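Local coordinates for protein gluconate kinase (PDB 3LL3) that binds ATP and D-xylulose and, as an FGGY-family carbohydrate kinase, probably phosphorylates a sugar substrate such as gluconate or xylulose, at residues I234-V247 with S429-A441. Residues are numbered along the deposited sequence; the frame is centred on the assembly and turned at random.
With XUL (D-xylulose), chain E.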
ATOM      1  N   ILE A 234      11.540 -46.376  13.919  1.00 26.80           N
ATOM      2  CA  ILE A 234      12.609 -45.412  14.142  1.00 23.94           C
ATOM      3  C   ILE A 234      11.962 -44.163  14.716  1.00 24.75           C
ATOM      4  O   ILE A 234      10.985 -43.634  14.156  1.00 23.54           O
ATOM      5  CB  ILE A 234      13.351 -45.088  12.829  1.00 26.02           C
ATOM      6  CG1 ILE A 234      13.662 -46.384  12.062  1.00 25.35           C
ATOM      7  CG2 ILE A 234      14.627 -44.302  13.120  1.00 26.62           C
ATOM      8  CD1 ILE A 234      14.369 -47.453  12.901  1.00 25.61           C
ATOM      9  N   LEU A 235      12.480 -43.708  15.850  1.00 24.29           N
ATOM     10  CA  LEU A 235      11.851 -42.615  16.559  1.00 24.75           C
ATOM     11  C   LEU A 235      11.544 -41.416  15.640  1.00 23.93           C
ATOM     12  O   LEU A 235      10.453 -40.854  15.679  1.00 24.31           O
ATOM     13  CB  LEU A 235      12.709 -42.190  17.742  1.00 24.97           C
ATOM     14  CG  LEU A 235      12.072 -41.122  18.621  1.00 25.52           C
ATOM     15  CD1 LEU A 235      10.647 -41.533  19.073  1.00 25.20           C
ATOM     16  CD2 LEU A 235      12.981 -40.774  19.811  1.00 23.84           C
ATOM     17  N   GLY A 236      12.495 -41.034  14.801  1.00 23.93           N
ATOM     18  CA  GLY A 236      12.248 -39.937  13.872  1.00 22.93           C
ATOM     19  C   GLY A 236      12.460 -38.555  14.460  1.00 25.10           C
ATOM     20  O   GLY A 236      13.084 -38.422  15.506  1.00 24.64           O
ATOM     21  N   ALA A 237      11.939 -37.524  13.785  1.00 23.42           N
ATOM     22  CA  ALA A 237      12.232 -36.143  14.134  1.00 23.03           C
ATOM     23  C   ALA A 237      11.181 -35.183  13.590  1.00 21.46           C
ATOM     24  O   ALA A 237      10.176 -35.599  13.023  1.00 22.08           O
ATOM     25  CB  ALA A 237      13.606 -35.746  13.630  1.00 21.47           C
ATOM     26  N   SER A 238      11.425 -33.895  13.783  1.00 21.03           N
ATOM     27  CA  SER A 238      10.478 -32.858  13.382  1.00 21.33           C
ATOM     28  C   SER A 238      10.549 -32.581  11.868  1.00 24.63           C
ATOM     29  O   SER A 238      11.588 -32.802  11.236  1.00 21.90           O
ATOM     30  CB  SER A 238      10.805 -31.578  14.136  1.00 23.72           C
ATOM     31  OG  SER A 238      12.061 -31.063  13.724  1.00 24.70           O
ATOM     32  N   ASP A 239       9.462 -32.061  11.300  1.00 25.14           N
ATOM     33  CA  ASP A 239       9.438 -31.732   9.877  1.00 24.13           C
ATOM     34  C   ASP A 239      10.464 -30.639   9.554  1.00 25.09           C
ATOM     35  O   ASP A 239      11.113 -30.667   8.510  1.00 22.47           O
ATOM     36  CB  ASP A 239       8.028 -31.304   9.458  1.00 28.78           C
ATOM     37  CG  ASP A 239       7.463 -30.173  10.318  1.00 31.08           C
ATOM     38  OD1 ASP A 239       8.174 -29.667  11.213  1.00 32.05           O
ATOM     39  OD2 ASP A 239       6.291 -29.782  10.109  1.00 36.51           O
ATOM     40  N   GLY A 240      10.630 -29.690  10.469  1.00 24.67           N
ATOM     41  CA  GLY A 240      11.602 -28.621  10.304  1.00 24.62           C
ATOM     42  C   GLY A 240      13.037 -29.103  10.171  1.00 22.38           C
ATOM     43  O   GLY A 240      13.764 -28.685   9.266  1.00 23.75           O
ATOM     44  N   TYR A 241      13.447 -29.982  11.077  1.00 21.71           N
ATOM     45  CA  TYR A 241      14.792 -30.536  11.052  1.00 19.74           C
ATOM     46  C   TYR A 241      14.990 -31.444   9.852  1.00 23.62           C
ATOM     47  O   TYR A 241      15.978 -31.325   9.135  1.00 22.98           O
ATOM     48  CB  TYR A 241      15.050 -31.341  12.320  1.00 21.72           C
ATOM     49  CG  TYR A 241      16.373 -32.067  12.289  1.00 22.26           C
ATOM     50  CD1 TYR A 241      17.574 -31.377  12.425  1.00 21.65           C
ATOM     51  CD2 TYR A 241      16.419 -33.434  12.098  1.00 22.47           C
ATOM     52  CE1 TYR A 241      18.790 -32.052  12.396  1.00 22.75           C
ATOM     53  CE2 TYR A 241      17.623 -34.111  12.064  1.00 24.75           C
ATOM     54  CZ  TYR A 241      18.803 -33.417  12.216  1.00 24.09           C
ATOM     55  OH  TYR A 241      19.984 -34.119  12.172  1.00 26.41           O
ATOM     56  N   LEU A 242      14.065 -32.386   9.667  1.00 22.99           N
ATOM     57  CA  LEU A 242      14.167 -33.347   8.588  1.00 21.02           C
ATOM     58  C   LEU A 242      14.125 -32.680   7.200  1.00 22.41           C
ATOM     59  O   LEU A 242      14.865 -33.084   6.303  1.00 21.91           O
ATOM     60  CB  LEU A 242      13.092 -34.419   8.725  1.00 20.33           C
ATOM     61  CG  LEU A 242      13.331 -35.343   9.930  1.00 23.06           C
ATOM     62  CD1 LEU A 242      12.268 -36.430  10.026  1.00 22.56           C
ATOM     63  CD2 LEU A 242      14.709 -35.957   9.860  1.00 20.82           C
ATOM     64  N   SER A 243      13.255 -31.687   7.030  1.00 19.47           N
ATOM     65  CA  SER A 243      13.177 -30.942   5.785  1.00 24.88           C
ATOM     66  C   SER A 243      14.495 -30.239   5.473  1.00 24.13           C
ATOM     67  O   SER A 243      14.810 -30.025   4.319  1.00 26.23           O
ATOM     68  CB  SER A 243      12.059 -29.898   5.838  1.00 23.62           C
ATOM     69  OG  SER A 243      10.811 -30.542   5.720  1.00 28.74           O
ATOM     70  N   THR A 244      15.242 -29.865   6.513  1.00 23.40           N
ATOM     71  CA  THR A 244      16.536 -29.199   6.347  1.00 23.66           C
ATOM     72  C   THR A 244      17.650 -30.178   5.934  1.00 24.18           C
ATOM     73  O   THR A 244      18.321 -29.981   4.890  1.00 21.84           O
ATOM     74  CB  THR A 244      16.943 -28.438   7.627  1.00 22.97           C
ATOM     75  OG1 THR A 244      15.880 -27.570   8.019  1.00 21.10           O
ATOM     76  CG2 THR A 244      18.207 -27.609   7.377  1.00 20.94           C
ATOM     77  N   ILE A 245      17.858 -31.233   6.725  1.00 19.98           N
ATOM     78  CA  ILE A 245      18.835 -32.226   6.302  1.00 21.39           C
ATOM     79  C   ILE A 245      18.366 -32.965   5.039  1.00 21.68           C
ATOM     80  O   ILE A 245      19.183 -33.439   4.268  1.00 21.49           O
ATOM     81  CB  ILE A 245      19.227 -33.235   7.408  1.00 23.11           C
ATOM     82  CG1 ILE A 245      18.081 -34.201   7.715  1.00 20.93           C
ATOM     83  CG2 ILE A 245      19.684 -32.505   8.675  1.00 22.96           C
ATOM     84  CD1 ILE A 245      18.514 -35.402   8.595  1.00 23.57           C
ATOM     85  N   GLY A 246      17.053 -33.046   4.826  1.00 22.64           N
ATOM     86  CA  GLY A 246      16.493 -33.674   3.633  1.00 22.24           C
ATOM     87  C   GLY A 246      16.777 -32.960   2.305  1.00 23.88           C
ATOM     88  O   GLY A 246      16.516 -33.516   1.216  1.00 23.38           O
ATOM     89  N   VAL A 247      17.289 -31.734   2.391  1.00 22.81           N
ATOM     90  CA  VAL A 247      17.744 -30.990   1.212  1.00 24.23           C
ATOM     91  C   VAL A 247      19.258 -30.819   1.260  1.00 24.67           C
ATOM     92  O   VAL A 247      19.836 -29.964   0.579  1.00 24.72           O
ATOM     93  CB  VAL A 247      17.024 -29.623   1.036  1.00 24.44           C
ATOM     94  CG1 VAL A 247      15.516 -29.827   0.839  1.00 23.15           C
ATOM     95  CG2 VAL A 247      17.320 -28.649   2.202  1.00 23.80           C
ATOM     96  N   SER A 429      11.478 -33.747   1.046  1.00 27.43           N
ATOM     97  CA  SER A 429      12.693 -33.836   1.832  1.00 28.35           C
ATOM     98  C   SER A 429      12.490 -34.498   3.195  1.00 27.00           C
ATOM     99  O   SER A 429      13.392 -35.158   3.699  1.00 25.30           O
ATOM    100  CB  SER A 429      13.262 -32.441   2.037  1.00 26.56           C
ATOM    101  OG  SER A 429      12.293 -31.641   2.673  1.00 28.73           O
ATOM    102  N   GLY A 430      11.307 -34.321   3.778  1.00 27.58           N
ATOM    103  CA  GLY A 430      11.015 -34.819   5.116  1.00 27.14           C
ATOM    104  C   GLY A 430      10.948 -36.339   5.240  1.00 28.38           C
ATOM    105  O   GLY A 430      11.600 -36.920   6.116  1.00 27.02           O
ATOM    106  N   THR A 431      10.153 -36.997   4.394  1.00 26.28           N
ATOM    107  CA  THR A 431      10.162 -38.455   4.381  1.00 28.47           C
ATOM    108  C   THR A 431      11.506 -39.020   3.920  1.00 26.26           C
ATOM    109  O   THR A 431      11.925 -40.072   4.392  1.00 27.77           O
ATOM    110  CB  THR A 431       9.020 -39.065   3.547  1.00 30.39           C
ATOM    111  OG1 THR A 431       9.055 -38.526   2.234  1.00 32.21           O
ATOM    112  CG2 THR A 431       7.669 -38.761   4.169  1.00 31.46           C
ATOM    113  N   LEU A 432      12.178 -38.322   3.003  1.00 28.35           N
ATOM    114  CA  LEU A 432      13.498 -38.745   2.552  1.00 25.92           C
ATOM    115  C   LEU A 432      14.460 -38.812   3.737  1.00 24.50           C
ATOM    116  O   LEU A 432      15.177 -39.793   3.917  1.00 25.35           O
ATOM    117  CB  LEU A 432      14.036 -37.767   1.503  1.00 24.51           C
ATOM    118  CG  LEU A 432      15.403 -38.062   0.885  1.00 27.30           C
ATOM    119  CD1 LEU A 432      15.545 -37.385  -0.480  1.00 28.97           C
ATOM    120  CD2 LEU A 432      16.526 -37.634   1.804  1.00 24.86           C
ATOM    121  N   ALA A 433      14.493 -37.747   4.531  1.00 24.29           N
ATOM    122  CA  ALA A 433      15.401 -37.705   5.671  1.00 23.60           C
ATOM    123  C   ALA A 433      14.950 -38.661   6.781  1.00 22.56           C
ATOM    124  O   ALA A 433      15.780 -39.202   7.495  1.00 20.87           O
ATOM    125  CB  ALA A 433      15.584 -36.282   6.192  1.00 22.43           C
ATOM    126  N   ALA A 434      13.642 -38.884   6.902  1.00 20.18           N
ATOM    127  CA  ALA A 434      13.145 -39.904   7.823  1.00 23.10           C
ATOM    128  C   ALA A 434      13.655 -41.263   7.392  1.00 24.27           C
ATOM    129  O   ALA A 434      14.116 -42.043   8.224  1.00 21.08           O
ATOM    130  CB  ALA A 434      11.622 -39.911   7.889  1.00 24.25           C
HETATM  131  N   MSE A 435      13.610 -41.510   6.078  1.00 24.21           N
HETATM  132  CA  MSE A 435      14.118 -42.751   5.513  1.00 24.54           C
HETATM  133  C   MSE A 435      15.602 -42.873   5.826  1.00 25.52           C
HETATM  134  O   MSE A 435      16.087 -43.955   6.191  1.00 24.63           O
HETATM  135  CB  MSE A 435      13.822 -42.804   4.011  1.00 27.41           C
HETATM  136  CG  MSE A 435      14.440 -43.967   3.230  1.00 32.13           C
HETATM  137 SE   MSE A 435      16.304 -43.657   2.686  1.00 42.53          SE
HETATM  138  CE  MSE A 435      16.042 -42.400   1.176  1.00 30.51           C
ATOM    139  N   PHE A 436      16.316 -41.754   5.734  1.00 24.96           N
ATOM    140  CA  PHE A 436      17.752 -41.751   6.023  1.00 26.31           C
ATOM    141  C   PHE A 436      18.074 -42.077   7.503  1.00 24.89           C
ATOM    142  O   PHE A 436      19.031 -42.802   7.800  1.00 24.73           O
ATOM    143  CB  PHE A 436      18.416 -40.433   5.589  1.00 23.29           C
ATOM    144  CG  PHE A 436      19.897 -40.395   5.853  1.00 23.23           C
ATOM    145  CD1 PHE A 436      20.783 -40.981   4.973  1.00 26.39           C
ATOM    146  CD2 PHE A 436      20.398 -39.779   6.985  1.00 24.81           C
ATOM    147  CE1 PHE A 436      22.139 -40.961   5.209  1.00 26.39           C
ATOM    148  CE2 PHE A 436      21.751 -39.756   7.232  1.00 26.37           C
ATOM    149  CZ  PHE A 436      22.623 -40.354   6.337  1.00 27.83           C
ATOM    150  N   LEU A 437      17.294 -41.541   8.431  1.00 25.06           N
ATOM    151  CA  LEU A 437      17.476 -41.903   9.842  1.00 24.97           C
ATOM    152  C   LEU A 437      17.343 -43.418  10.013  1.00 26.18           C
ATOM    153  O   LEU A 437      18.091 -44.048  10.764  1.00 26.73           O
ATOM    154  CB  LEU A 437      16.443 -41.210  10.719  1.00 23.43           C
ATOM    155  CG  LEU A 437      16.408 -39.679  10.782  1.00 25.75           C
ATOM    156  CD1 LEU A 437      15.273 -39.249  11.698  1.00 23.97           C
ATOM    157  CD2 LEU A 437      17.716 -39.095  11.276  1.00 24.06           C
ATOM    158  N   ALA A 438      16.380 -44.003   9.305  1.00 26.88           N
ATOM    159  CA  ALA A 438      16.202 -45.450   9.343  1.00 26.19           C
ATOM    160  C   ALA A 438      17.469 -46.145   8.843  1.00 28.24           C
ATOM    161  O   ALA A 438      17.949 -47.102   9.465  1.00 29.00           O
ATOM    162  CB  ALA A 438      14.997 -45.867   8.513  1.00 24.60           C
ATOM    163  N   ARG A 439      18.015 -45.665   7.727  1.00 25.62           N
ATOM    164  CA  ARG A 439      19.237 -46.244   7.188  1.00 28.30           C
ATOM    165  C   ARG A 439      20.372 -46.159   8.202  1.00 29.55           C
ATOM    166  O   ARG A 439      21.153 -47.093   8.350  1.00 29.63           O
ATOM    167  CB  ARG A 439      19.632 -45.589   5.854  1.00 28.09           C
ATOM    168  CG  ARG A 439      18.640 -45.884   4.731  1.00 30.64           C
ATOM    169  CD  ARG A 439      19.136 -45.400   3.360  1.00 33.66           C
ATOM    170  NE  ARG A 439      20.421 -45.982   2.970  1.00 31.69           N
ATOM    171  CZ  ARG A 439      20.562 -47.142   2.327  1.00 36.04           C
ATOM    172  NH1 ARG A 439      19.498 -47.866   1.997  1.00 34.67           N
ATOM    173  NH2 ARG A 439      21.775 -47.580   2.006  1.00 35.78           N
ATOM    174  N   GLN A 440      20.459 -45.048   8.918  1.00 27.52           N
ATOM    175  CA  GLN A 440      21.436 -44.962   9.999  1.00 30.18           C
ATOM    176  C   GLN A 440      21.173 -46.013  11.089  1.00 29.92           C
ATOM    177  O   GLN A 440      22.082 -46.728  11.513  1.00 31.63           O
ATOM    178  CB  GLN A 440      21.451 -43.562  10.616  1.00 26.96           C
ATOM    179  CG  GLN A 440      22.121 -42.499   9.740  1.00 30.85           C
ATOM    180  CD  GLN A 440      22.184 -41.160  10.440  1.00 28.26           C
ATOM    181  OE1 GLN A 440      21.165 -40.650  10.910  1.00 29.14           O
ATOM    182  NE2 GLN A 440      23.382 -40.595  10.535  1.00 29.05           N
ATOM    183  N   ALA A 441      19.932 -46.107  11.545  1.00 30.23           N
ATOM    184  CA  ALA A 441      19.596 -47.068  12.607  1.00 29.22           C
ATOM    185  C   ALA A 441      19.930 -48.500  12.180  1.00 32.90           C
ATOM    186  O   ALA A 441      20.408 -49.301  12.982  1.00 32.54           O
ATOM    187  CB  ALA A 441      18.137 -46.947  12.975  1.00 27.86           C
TER
HETATM  188  C1  XUL E7778       8.703 -25.172  12.370  1.00 44.45           C
HETATM  189  C2  XUL E7778       7.597 -24.336  13.039  1.00 45.19           C
HETATM  190  C3  XUL E7778       6.116 -24.501  12.599  1.00 44.11           C
HETATM  191  C4  XUL E7778       5.806 -25.744  11.741  1.00 43.41           C
HETATM  192  C5  XUL E7778       5.857 -27.069  12.524  1.00 40.47           C
HETATM  193  O1  XUL E7778       9.572 -24.329  11.652  1.00 47.29           O
HETATM  194  O2  XUL E7778       7.901 -23.517  13.873  1.00 41.71           O
HETATM  195  O3  XUL E7778       5.732 -23.386  11.833  1.00 41.02           O
HETATM  196  O4  XUL E7778       4.510 -25.577  11.214  1.00 46.77           O
HETATM  197  O5  XUL E7778       5.081 -28.062  11.898  1.00 35.38           O
HETATM  198  O   HOH W   1       9.012 -32.080   3.392  1.00 39.50           O
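Leu242 is a knob in a hole formed by Gly430, Ala433, Ala434 and Leu437 of helix 429-441. In this FGGY kinase, of the actin-like ATPase fold, that helix packs across the sheet holding strands 4-11, 70-78 and 232-238, and against helix 239-245, which follows the last of these. Helix 239-245 crosses helix 429-441 nearly at right angles, 86° between the short axes. From Leu242 CB, which lies over Gly430 O, the chain forks: CD1 reaches Ala434 CB at 4.1 Å, whereas CD2 rests on Ala433 CB and meets Leu437 CD1 tip to tip at 3.8 Å. With CG anti to its carbonyl carbon (chi1 -62°), Leu437 also brings CD1 over Gly236 CA. Farther along, Ile234 lays CG1 on Ala438 CB and CD1 on Ala441 CB. Asp239, at the start of helix 239-245, accepts a 2.8 Å hydrogen bond from O5 of the bound D-xylulose at OD2; an alanine here would probably leave that hydroxyl without its carboxylate mate and the sugar less firmly held. At Gly246 the backbones close up, CA meeting Ser429 O at 3.4 Å in a CA-H...O contact. Ser429 OG donates a weak bond to Ser243 O, and a water accepts from Gly430 N at 3.2 Å.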